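Local structure of FAD:protein FMN transferase (Vibrio cholerae, 6NXI) at residues N88-G93 against E288-P293; E111-V116 against N124-I129. The protein probably transfers the FMN moiety of FAD onto a threonine hydroxyl of a target flavoprotein, a magnesium-dependent reaction that releases AMP. One frame throughout, in Å; residues are numbered along the deposited sequence.

Contact 1: residues N88-G93 against E288-P293; sequences NGLTEG and EANQIP
The C-terminal ends of helices 75-90 and 280-289 meet here, L90 on the last turn of the first helix packing against N290 and I292 just beyond the end of the second. L90 does the touching with both of its methyl groups. CD1 of L90 packs against the carboxamide of N290, 3.6 Å from ND2 and 3.7 Å from CG of that residue; the methyl lies to one side of the amide plane, displaced toward the outer end of the group, where OD1 and ND2 are about equally near. The two side chains pass alongside each other in opposite directions. With its CG anti to the backbone N (chi1 -173°), L90 reaches across toward the other helix end. The other methyl, CD2 of L90, makes a looser apolar contact, 4.3 Å from CD1 of I292.

No hydrogen bond crosses between 88-93 and 288-293. The amide of N290 is instead steadied from its own helix: ND2 of N290 donates to the carbonyl of V286, in the last turns of helix 280-289, while the methyl of L90 packs against the same amide. L271 of helix 265-278 touches both L90 and I292, and I292 also packs on V260 of strand 255-262, next to the strand that starts at residue 294. A salt bridge from E92 to R282 ties the end of helix 75-90 to the first turn of helix 280-289.

Past L90 the chain turns sharply: N of G93 bonds O of N88 at 2.9 Å and N of E92 bonds O of G89 at 3.1 Å, with E92 at positive phi (58°) as the C-prime residue. This is the Schellman motif, which terminates helix 75-90.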
ATOM      1  N   ASN A  88       2.791  -4.991 -11.320  1.00 24.23           N
ATOM      2  CA  ASN A  88       1.892  -5.955 -11.985  1.00 25.14           C
ATOM      3  C   ASN A  88       2.754  -7.018 -12.700  1.00 25.28           C
ATOM      4  O   ASN A  88       2.478  -8.213 -12.527  1.00 24.85           O
ATOM      5  CB  ASN A  88       0.903  -5.295 -12.945  1.00 24.54           C
ATOM      6  CG  ASN A  88       0.108  -6.323 -13.717  1.00 25.17           C
ATOM      7  OD1 ASN A  88       0.514  -6.762 -14.827  1.00 26.08           O
ATOM      8  ND2 ASN A  88      -1.056  -6.684 -13.168  1.00 25.83           N
ATOM      9  N   GLY A  89       3.752  -6.629 -13.505  1.00 27.12           N
ATOM     10  CA  GLY A  89       4.611  -7.626 -14.177  1.00 28.02           C
ATOM     11  C   GLY A  89       5.333  -8.506 -13.170  1.00 28.56           C
ATOM     12  O   GLY A  89       5.333  -9.722 -13.325  1.00 28.74           O
ATOM     13  N   LEU A  90       5.905  -7.894 -12.125  1.00 28.15           N
ATOM     14  CA  LEU A  90       6.770  -8.623 -11.184  1.00 29.43           C
ATOM     15  C   LEU A  90       5.915  -9.637 -10.427  1.00 28.12           C
ATOM     16  O   LEU A  90       6.419 -10.705 -10.179  1.00 28.75           O
ATOM     17  CB  LEU A  90       7.487  -7.643 -10.262  1.00 31.50           C
ATOM     18  CG  LEU A  90       8.531  -8.280  -9.354  1.00 33.24           C
ATOM     19  CD1 LEU A  90       9.680  -8.897 -10.152  1.00 35.59           C
ATOM     20  CD2 LEU A  90       9.043  -7.250  -8.367  1.00 33.43           C
ATOM     21  N   THR A  91       4.647  -9.318 -10.135  1.00 27.30           N
ATOM     22  CA  THR A  91       3.763 -10.199  -9.364  1.00 27.15           C
ATOM     23  C   THR A  91       2.922 -11.081 -10.278  1.00 28.30           C
ATOM     24  O   THR A  91       1.935 -11.635  -9.785  1.00 27.19           O
ATOM     25  CB  THR A  91       2.937  -9.375  -8.356  1.00 26.52           C
ATOM     26  OG1 THR A  91       2.077  -8.488  -9.070  1.00 25.24           O
ATOM     27  CG2 THR A  91       3.818  -8.649  -7.379  1.00 26.71           C
ATOM     28  N   GLU A  92       3.291 -11.245 -11.560  1.00 28.83           N
ATOM     29  CA  GLU A  92       2.597 -12.192 -12.476  1.00 31.89           C
ATOM     30  C   GLU A  92       1.101 -11.817 -12.541  1.00 29.85           C
ATOM     31  O   GLU A  92       0.273 -12.742 -12.608  1.00 29.75           O
ATOM     32  CB  GLU A  92       2.835 -13.648 -12.012  1.00 35.36           C
ATOM     33  CG  GLU A  92       4.317 -14.081 -11.956  1.00 38.65           C
ATOM     34  CD  GLU A  92       4.644 -15.428 -11.278  1.00 42.01           C
ATOM     35  OE1 GLU A  92       3.698 -16.155 -10.832  1.00 43.49           O
ATOM     36  OE2 GLU A  92       5.856 -15.745 -11.137  1.00 45.04           O
ATOM     37  N   GLY A  93       0.746 -10.521 -12.487  1.00 27.50           N
ATOM     38  CA  GLY A  93      -0.652 -10.053 -12.656  1.00 27.27           C
ATOM     39  C   GLY A  93      -1.431  -9.906 -11.353  1.00 25.66           C
ATOM     40  O   GLY A  93      -2.606  -9.458 -11.405  1.00 26.43           O
ATOM     41  N   GLU A 288      12.470 -14.221  -3.318  1.00 30.42           N
ATOM     42  CA  GLU A 288      13.820 -14.828  -3.423  1.00 31.96           C
ATOM     43  C   GLU A 288      14.560 -14.375  -4.677  1.00 32.71           C
ATOM     44  O   GLU A 288      15.747 -14.030  -4.546  1.00 34.77           O
ATOM     45  CB  GLU A 288      13.701 -16.346  -3.436  1.00 34.00           C
ATOM     46  CG  GLU A 288      13.524 -16.871  -2.042  1.00 36.22           C
ATOM     47  CD  GLU A 288      14.659 -16.541  -1.103  1.00 36.80           C
ATOM     48  OE1 GLU A 288      15.840 -16.564  -1.526  1.00 40.84           O
ATOM     49  OE2 GLU A 288      14.362 -16.403   0.068  1.00 36.98           O
ATOM     50  N   ALA A 289      13.880 -14.376  -5.818  1.00 32.05           N
ATOM     51  CA  ALA A 289      14.479 -14.111  -7.143  1.00 33.45           C
ATOM     52  C   ALA A 289      14.864 -12.637  -7.251  1.00 35.05           C
ATOM     53  O   ALA A 289      15.719 -12.306  -8.102  1.00 37.98           O
ATOM     54  CB  ALA A 289      13.526 -14.524  -8.233  1.00 33.59           C
ATOM     55  N   ASN A 290      14.274 -11.772  -6.424  1.00 32.42           N
ATOM     56  CA  ASN A 290      14.413 -10.304  -6.617  1.00 31.07           C
ATOM     57  C   ASN A 290      14.981  -9.644  -5.369  1.00 31.08           C
ATOM     58  O   ASN A 290      14.960  -8.388  -5.288  1.00 30.02           O
ATOM     59  CB  ASN A 290      13.079  -9.731  -7.075  1.00 31.11           C
ATOM     60  CG  ASN A 290      12.682 -10.234  -8.449  1.00 31.93           C
ATOM     61  OD1 ASN A 290      13.138  -9.704  -9.456  1.00 35.12           O
ATOM     62  ND2 ASN A 290      11.856 -11.264  -8.522  1.00 30.63           N
ATOM     63  N   GLN A 291      15.529 -10.409  -4.435  1.00 30.68           N
ATOM     64  CA  GLN A 291      16.188  -9.799  -3.255  1.00 32.11           C
ATOM     65  C   GLN A 291      15.199  -8.878  -2.535  1.00 28.88           C
ATOM     66  O   GLN A 291      15.612  -7.823  -2.074  1.00 28.01           O
ATOM     67  CB  GLN A 291      17.420  -8.960  -3.635  1.00 33.29           C
ATOM     68  CG  GLN A 291      18.396  -9.693  -4.526  1.00 37.30           C
ATOM     69  CD  GLN A 291      19.157 -10.704  -3.712  1.00 40.58           C
ATOM     70  OE1 GLN A 291      18.609 -11.732  -3.325  1.00 45.84           O
ATOM     71  NE2 GLN A 291      20.426 -10.419  -3.456  1.00 38.03           N
ATOM     72  N   ILE A 292      13.942  -9.295  -2.387  1.00 26.76           N
ATOM     73  CA  ILE A 292      12.924  -8.539  -1.616  1.00 26.16           C
ATOM     74  C   ILE A 292      12.868  -9.111  -0.210  1.00 25.06           C
ATOM     75  O   ILE A 292      12.599 -10.313  -0.078  1.00 26.71           O
ATOM     76  CB  ILE A 292      11.547  -8.606  -2.294  1.00 25.30           C
ATOM     77  CG1 ILE A 292      11.596  -8.264  -3.777  1.00 25.81           C
ATOM     78  CG2 ILE A 292      10.581  -7.701  -1.563  1.00 26.72           C
ATOM     79  CD1 ILE A 292      10.285  -8.507  -4.475  1.00 26.02           C
ATOM     80  N   PRO A 293      13.127  -8.316   0.842  1.00 25.61           N
ATOM     81  CA  PRO A 293      12.920  -8.756   2.217  1.00 24.89           C
ATOM     82  C   PRO A 293      11.413  -8.885   2.491  1.00 25.29           C
ATOM     83  O   PRO A 293      10.679  -7.882   2.485  1.00 23.84           O
ATOM     84  CB  PRO A 293      13.593  -7.703   3.082  1.00 26.84           C
ATOM     85  CG  PRO A 293      14.429  -6.898   2.137  1.00 26.02           C
ATOM     86  CD  PRO A 293      13.746  -6.978   0.802  1.00 25.71           C
TER

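Contact 2: residues E111-V116 against N124-I129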
ATOM      1  N   GLU A 111     -18.442   3.054  -3.869  1.00 24.45           N
ATOM      2  CA  GLU A 111     -19.784   2.662  -4.322  1.00 25.13           C
ATOM      3  C   GLU A 111     -20.593   2.085  -3.151  1.00 25.03           C
ATOM      4  O   GLU A 111     -20.077   1.235  -2.441  1.00 23.71           O
ATOM      5  CB  GLU A 111     -19.631   1.632  -5.454  1.00 25.28           C
ATOM      6  CG  GLU A 111     -20.935   1.194  -6.052  1.00 25.93           C
ATOM      7  CD  GLU A 111     -20.804   0.056  -7.054  1.00 26.45           C
ATOM      8  OE1 GLU A 111     -19.676  -0.207  -7.534  1.00 25.18           O
ATOM      9  OE2 GLU A 111     -21.870  -0.572  -7.374  1.00 25.71           O
ATOM     10  N   ALA A 112     -21.843   2.496  -3.008  1.00 25.57           N
ATOM     11  CA  ALA A 112     -22.782   1.986  -1.989  1.00 24.90           C
ATOM     12  C   ALA A 112     -23.202   0.577  -2.407  1.00 23.84           C
ATOM     13  O   ALA A 112     -23.570   0.375  -3.562  1.00 23.64           O
ATOM     14  CB  ALA A 112     -23.976   2.871  -1.830  1.00 26.69           C
ATOM     15  N   ARG A 113     -23.083  -0.389  -1.504  1.00 22.55           N
ATOM     16  CA  ARG A 113     -23.486  -1.775  -1.843  1.00 23.09           C
ATOM     17  C   ARG A 113     -24.456  -2.302  -0.793  1.00 23.13           C
ATOM     18  O   ARG A 113     -24.441  -1.917   0.379  1.00 23.84           O
ATOM     19  CB  ARG A 113     -22.287  -2.714  -1.965  1.00 22.44           C
ATOM     20  CG  ARG A 113     -21.251  -2.322  -3.012  1.00 22.87           C
ATOM     21  CD  ARG A 113     -21.729  -2.404  -4.439  1.00 24.05           C
ATOM     22  NE  ARG A 113     -22.394  -3.678  -4.681  1.00 25.32           N
ATOM     23  CZ  ARG A 113     -23.215  -3.940  -5.674  1.00 29.31           C
ATOM     24  NH1 ARG A 113     -23.437  -3.037  -6.625  1.00 31.22           N
ATOM     25  NH2 ARG A 113     -23.765  -5.143  -5.765  1.00 29.03           N
ATOM     26  N   PRO A 114     -25.342  -3.241  -1.166  1.00 23.64           N
ATOM     27  CA  PRO A 114     -26.168  -3.922  -0.188  1.00 23.64           C
ATOM     28  C   PRO A 114     -25.434  -5.072   0.511  1.00 23.75           C
ATOM     29  O   PRO A 114     -24.274  -5.310   0.206  1.00 23.73           O
ATOM     30  CB  PRO A 114     -27.272  -4.509  -1.062  1.00 23.89           C
ATOM     31  CG  PRO A 114     -26.530  -4.881  -2.354  1.00 24.05           C
ATOM     32  CD  PRO A 114     -25.503  -3.775  -2.527  1.00 23.64           C
ATOM     33  N   ASP A 115     -26.155  -5.784   1.388  1.00 23.74           N
ATOM     34  CA  ASP A 115     -25.607  -6.985   2.078  1.00 25.04           C
ATOM     35  C   ASP A 115     -25.778  -8.229   1.201  1.00 25.51           C
ATOM     36  O   ASP A 115     -25.177  -9.285   1.500  1.00 26.17           O
ATOM     37  CB  ASP A 115     -26.238  -7.214   3.446  1.00 25.49           C
ATOM     38  CG  ASP A 115     -25.819  -6.204   4.479  1.00 27.30           C
ATOM     39  OD1 ASP A 115     -24.615  -6.136   4.714  1.00 30.02           O
ATOM     40  OD2 ASP A 115     -26.697  -5.548   5.026  1.00 26.41           O
ATOM     41  N   VAL A 116     -26.515  -8.134   0.095  1.00 25.16           N
ATOM     42  CA  VAL A 116     -26.729  -9.291  -0.813  1.00 25.89           C
ATOM     43  C   VAL A 116     -25.457  -9.530  -1.619  1.00 24.70           C
ATOM     44  O   VAL A 116     -24.763  -8.554  -2.053  1.00 23.90           O
ATOM     45  CB  VAL A 116     -27.959  -9.082  -1.719  1.00 26.40           C
ATOM     46  CG1 VAL A 116     -28.134 -10.223  -2.704  1.00 27.59           C
ATOM     47  CG2 VAL A 116     -29.211  -8.849  -0.901  1.00 28.18           C
ATOM     48  N   ASN A 124     -19.347 -11.195 -13.346  1.00 27.51           N
ATOM     49  CA  ASN A 124     -18.759 -11.413 -14.691  1.00 29.69           C
ATOM     50  C   ASN A 124     -18.750 -10.091 -15.453  1.00 29.40           C
ATOM     51  O   ASN A 124     -17.761  -9.837 -16.156  1.00 30.67           O
ATOM     52  CB  ASN A 124     -19.428 -12.557 -15.460  1.00 31.49           C
ATOM     53  CG  ASN A 124     -18.988 -13.908 -14.935  1.00 33.06           C
ATOM     54  OD1 ASN A 124     -17.988 -14.012 -14.231  1.00 34.75           O
ATOM     55  ND2 ASN A 124     -19.776 -14.932 -15.200  1.00 35.66           N
ATOM     56  N   ALA A 125     -19.795  -9.277 -15.344  1.00 29.73           N
ATOM     57  CA  ALA A 125     -19.852  -7.946 -15.997  1.00 30.25           C
ATOM     58  C   ALA A 125     -18.725  -7.046 -15.474  1.00 29.38           C
ATOM     59  O   ALA A 125     -18.120  -6.289 -16.240  1.00 28.76           O
ATOM     60  CB  ALA A 125     -21.192  -7.310 -15.775  1.00 31.94           C
ATOM     61  N   ARG A 126     -18.419  -7.123 -14.177  1.00 27.80           N
ATOM     62  CA  ARG A 126     -17.357  -6.250 -13.624  1.00 27.58           C
ATOM     63  C   ARG A 126     -15.983  -6.779 -14.003  1.00 27.19           C
ATOM     64  O   ARG A 126     -15.097  -5.955 -14.247  1.00 26.51           O
ATOM     65  CB  ARG A 126     -17.476  -6.173 -12.099  1.00 28.18           C
ATOM     66  CG  ARG A 126     -18.763  -5.508 -11.640  1.00 30.20           C
ATOM     67  CD  ARG A 126     -18.681  -4.018 -11.497  1.00 29.09           C
ATOM     68  NE  ARG A 126     -19.967  -3.540 -10.985  1.00 29.31           N
ATOM     69  CZ  ARG A 126     -20.139  -2.729  -9.927  1.00 29.40           C
ATOM     70  NH1 ARG A 126     -19.104  -2.278  -9.229  1.00 27.14           N
ATOM     71  NH2 ARG A 126     -21.355  -2.327  -9.617  1.00 30.27           N
ATOM     72  N   ARG A 127     -15.792  -8.092 -13.995  1.00 26.17           N
ATOM     73  CA  ARG A 127     -14.531  -8.724 -14.453  1.00 26.51           C
ATOM     74  C   ARG A 127     -14.254  -8.358 -15.900  1.00 26.43           C
ATOM     75  O   ARG A 127     -13.080  -8.125 -16.216  1.00 28.25           O
ATOM     76  CB  ARG A 127     -14.570 -10.242 -14.307  1.00 28.50           C
ATOM     77  CG  ARG A 127     -14.566 -10.706 -12.868  1.00 29.27           C
ATOM     78  CD  ARG A 127     -14.828 -12.167 -12.755  1.00 34.33           C
ATOM     79  NE  ARG A 127     -13.652 -12.944 -13.052  1.00 37.65           N
ATOM     80  CZ  ARG A 127     -13.696 -14.248 -13.292  1.00 42.29           C
ATOM     81  NH1 ARG A 127     -14.852 -14.898 -13.343  1.00 45.15           N
ATOM     82  NH2 ARG A 127     -12.574 -14.898 -13.497  1.00 45.38           N
ATOM     83  N   ALA A 128     -15.289  -8.187 -16.719  1.00 27.24           N
ATOM     84  CA  ALA A 128     -15.100  -7.911 -18.158  1.00 28.33           C
ATOM     85  C   ALA A 128     -14.502  -6.515 -18.352  1.00 29.16           C
ATOM     86  O   ALA A 128     -14.008  -6.273 -19.462  1.00 30.69           O
ATOM     87  CB  ALA A 128     -16.395  -8.050 -18.900  1.00 29.29           C
ATOM     88  N   ILE A 129     -14.631  -5.613 -17.373  1.00 26.95           N
ATOM     89  CA  ILE A 129     -14.121  -4.218 -17.487  1.00 27.49           C
ATOM     90  C   ILE A 129     -12.908  -4.036 -16.569  1.00 27.49           C
ATOM     91  O   ILE A 129     -12.648  -2.911 -16.214  1.00 27.81           O
ATOM     92  CB  ILE A 129     -15.235  -3.193 -17.210  1.00 27.91           C
ATOM     93  CG1 ILE A 129     -15.849  -3.367 -15.813  1.00 28.51           C
ATOM     94  CG2 ILE A 129     -16.290  -3.254 -18.293  1.00 29.57           C
ATOM     95  CD1 ILE A 129     -16.696  -2.212 -15.333  1.00 28.56           C
TER
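E111 is stretched out, with CG anti to its backbone N (chi1 -177°) and the chain extended beyond, whereas R126 folds at its second torsion (chi2 -89°) before running straight on to its guanidinium, and the two side chains come together from opposite directions. R126 takes the carboxylate end-on with two nitrogens. NH1 of R126 donates to OE1 of E111 at 2.7 Å, and NH2 of R126 gives OE2 of E111 an almost straight bond of 2.9 Å. Both oxygens use their syn lone pairs, and the two planes are only 18° apart, so the pairing is bidentate and nearly flat.

R113 completes a surface salt-bridge network that ties the segment 111-116 to helix 120-127. Its NH1 lies 3.0 Å from OE2 of E111 and comes from above the carboxylate plane, so that OE2 accepts from two arginines. The R113 guanidinium stands steeply to that of R126, with NH1 of R113 3.7 Å from NH2 of R126, the two cations sharing one anion. CD of P114 lies over one face of the R113 guanidinium, toward its rim, and E122, from the same helix as R126, forms a salt bridge with NH2 of R113. Besides binding E111, NH1 of R126 donates to the carbonyl of P101, and the R126 side chain also touches L102 and L105 of helix 100-105.

Contacts 1 and 2 are separate: their centres lie 29 Å apart and their nearest atoms about 12 Å apart. In sequence, both segments of contact 2 fall between the two of contact 1, which brings together residues almost 200 positions apart, whereas contact 2 is local. Neither belongs to the metal sites, and the side chains measured stand well off from magnesium and FAD. In contact 1 the side chain of I292 is about 11 Å from that of D269, which binds magnesium, and about 12 Å from a magnesium ion; in contact 2 the side chain of E111 is about 11 Å from the bound FAD.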